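Long-range contact in probable oxidoreductase (Pseudomonas aeruginosa, PDB 4B7C), which probably catalyses an NADP-dependent oxidation-reduction as a member of the medium-chain dehydrogenase/reductase family: residues N149-V154 against G218-F223. Residues are numbered along the deposited sequence; the frame is centred on the assembly and turned at random.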
ATOM      1  N   ASN B 149       2.304  16.344  14.909  1.00 53.20           N
ATOM      2  CA  ASN B 149       3.038  17.613  15.012  1.00 54.13           C
ATOM      3  C   ASN B 149       4.478  17.452  14.529  1.00 55.13           C
ATOM      4  O   ASN B 149       5.168  16.509  14.905  1.00 55.85           O
ATOM      5  CB  ASN B 149       3.029  18.113  16.458  1.00 56.83           C
ATOM      6  CG  ASN B 149       3.598  19.510  16.618  1.00 58.93           C
ATOM      7  OD1 ASN B 149       3.081  20.479  16.059  1.00 67.11           O
ATOM      8  ND2 ASN B 149       4.639  19.624  17.426  1.00 60.30           N
ATOM      9  N   GLY B 150       4.907  18.351  13.654  1.00 54.47           N
ATOM     10  CA  GLY B 150       6.284  18.362  13.159  1.00 51.99           C
ATOM     11  C   GLY B 150       6.553  17.463  11.967  1.00 50.90           C
ATOM     12  O   GLY B 150       7.624  17.528  11.360  1.00 49.24           O
ATOM     13  N   GLU B 151       5.588  16.619  11.614  1.00 48.83           N
ATOM     14  CA  GLU B 151       5.747  15.746  10.445  1.00 44.48           C
ATOM     15  C   GLU B 151       5.602  16.535   9.159  1.00 41.37           C
ATOM     16  O   GLU B 151       4.977  17.595   9.128  1.00 42.41           O
ATOM     17  CB  GLU B 151       4.737  14.590  10.457  1.00 44.93           C
ATOM     18  CG  GLU B 151       5.048  13.510  11.486  1.00 46.30           C
ATOM     19  CD  GLU B 151       4.158  12.276  11.353  1.00 47.87           C
ATOM     20  OE1 GLU B 151       2.977  12.402  10.968  1.00 41.41           O
ATOM     21  OE2 GLU B 151       4.644  11.170  11.644  1.00 46.00           O
ATOM     22  N   THR B 152       6.190  16.006   8.097  1.00 39.50           N
ATOM     23  CA  THR B 152       6.089  16.608   6.774  1.00 39.12           C
ATOM     24  C   THR B 152       4.990  15.924   5.970  1.00 38.96           C
ATOM     25  O   THR B 152       5.024  14.710   5.731  1.00 40.80           O
ATOM     26  CB  THR B 152       7.434  16.555   6.016  1.00 39.48           C
ATOM     27  OG1 THR B 152       8.394  17.354   6.723  1.00 40.39           O
ATOM     28  CG2 THR B 152       7.299  17.099   4.618  1.00 36.54           C
ATOM     29  N   VAL B 153       4.008  16.727   5.578  1.00 38.58           N
ATOM     30  CA  VAL B 153       2.869  16.277   4.808  1.00 37.11           C
ATOM     31  C   VAL B 153       2.939  16.848   3.412  1.00 36.11           C
ATOM     32  O   VAL B 153       3.010  18.067   3.224  1.00 40.35           O
ATOM     33  CB  VAL B 153       1.543  16.706   5.463  1.00 37.16           C
ATOM     34  CG1 VAL B 153       0.363  16.243   4.623  1.00 36.62           C
ATOM     35  CG2 VAL B 153       1.460  16.135   6.864  1.00 36.71           C
ATOM     36  N   VAL B 154       2.921  15.965   2.424  1.00 34.71           N
ATOM     37  CA  VAL B 154       2.867  16.366   1.028  1.00 34.59           C
ATOM     38  C   VAL B 154       1.497  16.058   0.427  1.00 37.19           C
ATOM     39  O   VAL B 154       0.903  14.992   0.661  1.00 36.84           O
ATOM     40  CB  VAL B 154       3.966  15.679   0.205  1.00 35.25           C
ATOM     41  CG1 VAL B 154       3.794  15.979  -1.275  1.00 32.53           C
ATOM     42  CG2 VAL B 154       5.341  16.097   0.708  1.00 34.37           C
ATOM     43  N   GLY B 218      12.480  14.157   4.473  1.00 58.24           N
ATOM     44  CA  GLY B 218      11.607  13.153   3.875  1.00 56.07           C
ATOM     45  C   GLY B 218      10.120  13.445   4.053  1.00 55.16           C
ATOM     46  O   GLY B 218       9.733  14.451   4.660  1.00 58.21           O
ATOM     47  N   ILE B 219       9.289  12.561   3.504  1.00 48.18           N
ATOM     48  CA  ILE B 219       7.828  12.745   3.496  1.00 44.67           C
ATOM     49  C   ILE B 219       7.136  11.721   4.419  1.00 44.05           C
ATOM     50  O   ILE B 219       7.233  10.519   4.209  1.00 42.63           O
ATOM     51  CB  ILE B 219       7.262  12.632   2.069  1.00 43.17           C
ATOM     52  CG1 ILE B 219       7.938  13.651   1.142  1.00 39.73           C
ATOM     53  CG2 ILE B 219       5.745  12.835   2.060  1.00 39.20           C
ATOM     54  CD1 ILE B 219       7.611  13.423  -0.312  1.00 38.48           C
ATOM     55  N   ASP B 220       6.472  12.217   5.458  1.00 43.60           N
ATOM     56  CA  ASP B 220       5.798  11.368   6.456  1.00 42.67           C
ATOM     57  C   ASP B 220       4.392  10.967   6.042  1.00 42.74           C
ATOM     58  O   ASP B 220       3.943   9.858   6.328  1.00 41.01           O
ATOM     59  CB  ASP B 220       5.709  12.085   7.794  1.00 43.56           C
ATOM     60  CG  ASP B 220       7.072  12.350   8.397  1.00 47.91           C
ATOM     61  OD1 ASP B 220       7.772  11.361   8.704  1.00 44.18           O
ATOM     62  OD2 ASP B 220       7.437  13.541   8.550  1.00 43.55           O
ATOM     63  N   VAL B 221       3.679  11.902   5.426  1.00 40.79           N
ATOM     64  CA  VAL B 221       2.334  11.632   4.913  1.00 34.94           C
ATOM     65  C   VAL B 221       2.224  12.157   3.510  1.00 34.75           C
ATOM     66  O   VAL B 221       2.546  13.323   3.247  1.00 38.18           O
ATOM     67  CB  VAL B 221       1.223  12.272   5.761  1.00 35.05           C
ATOM     68  CG1 VAL B 221      -0.136  12.014   5.120  1.00 34.56           C
ATOM     69  CG2 VAL B 221       1.265  11.750   7.184  1.00 32.39           C
ATOM     70  N   PHE B 222       1.795  11.295   2.605  1.00 32.54           N
ATOM     71  CA  PHE B 222       1.447  11.712   1.259  1.00 32.62           C
ATOM     72  C   PHE B 222      -0.049  11.532   1.040  1.00 35.50           C
ATOM     73  O   PHE B 222      -0.590  10.415   1.080  1.00 34.16           O
ATOM     74  CB  PHE B 222       2.250  10.963   0.194  1.00 31.82           C
ATOM     75  CG  PHE B 222       1.913  11.358  -1.217  1.00 31.68           C
ATOM     76  CD1 PHE B 222       1.773  12.699  -1.571  1.00 34.38           C
ATOM     77  CD2 PHE B 222       1.741  10.406  -2.201  1.00 31.89           C
ATOM     78  CE1 PHE B 222       1.466  13.061  -2.865  1.00 31.48           C
ATOM     79  CE2 PHE B 222       1.439  10.763  -3.502  1.00 31.46           C
ATOM     80  CZ  PHE B 222       1.292  12.093  -3.833  1.00 34.09           C
ATOM     81  N   PHE B 223      -0.711  12.658   0.808  1.00 36.65           N
ATOM     82  CA  PHE B 223      -2.133  12.705   0.487  1.00 34.49           C
ATOM     83  C   PHE B 223      -2.236  12.755  -1.016  1.00 34.74           C
ATOM     84  O   PHE B 223      -1.966  13.795  -1.633  1.00 36.69           O
ATOM     85  CB  PHE B 223      -2.783  13.948   1.138  1.00 34.15           C
ATOM     86  CG  PHE B 223      -4.294  13.919   1.176  1.00 32.12           C
ATOM     87  CD1 PHE B 223      -5.042  13.958   0.019  1.00 31.76           C
ATOM     88  CD2 PHE B 223      -4.969  13.893   2.388  1.00 32.11           C
ATOM     89  CE1 PHE B 223      -6.428  13.939   0.065  1.00 31.81           C
ATOM     90  CE2 PHE B 223      -6.354  13.878   2.437  1.00 30.06           C
ATOM     91  CZ  PHE B 223      -7.080  13.882   1.280  1.00 30.55           C
TER
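Val153 and Val154 pair in parallel with Val221 and Phe222 at the centre of the Rossmann-fold sheet, where strand order 3-2-1-4-5-6 sets the first strand beside the fourth. Between these strands Rossmann chains reverse their progress across the sheet, opening at the C-terminal ends a cleft that typically binds the dinucleotide, consistent with an NADP cofactor. The ladder runs from Val221 N to Thr152 O (3.1 Å), through Val154 N to Val221 O (2.8 Å), to Phe223 N and Val154 O (2.8 Å), the last two bonds being nearly straight. At the entry, where segment 218-223 turns a corner at Asp220, Thr152 O is gripped twice, since Asp220 N also donates to it, in the carbonyl plane but clearly bent at the hydrogen. Asp220 then extends the pairing with its side chain: chi1 of -64° brings CG beside its own backbone N, and OD2 accepts from Thr152 N at 2.8 Å through its anti lone pair, with an N-H...O angle of 170°. The Glu151 carboxylate stacks on that of Asp220, their planes 9° apart. Such proximity of like charges would probably be eased by Arg243, which forms a salt bridge with Glu151 OE1, an atom that also accepts from Lys148 N. The Val154 and Ile219 side chains cross at about a right angle, their CG2 atoms 3.6 Å apart, while Val154 CG1 lies 3.9 Å from Phe222 CD1. Val153 and Val221 lie side by side on the other face. Strands 176-181 and 242-246 flank the pair; helix 228-235 packs on Ile219 and Phe222, and helix 161-172 on Phe223.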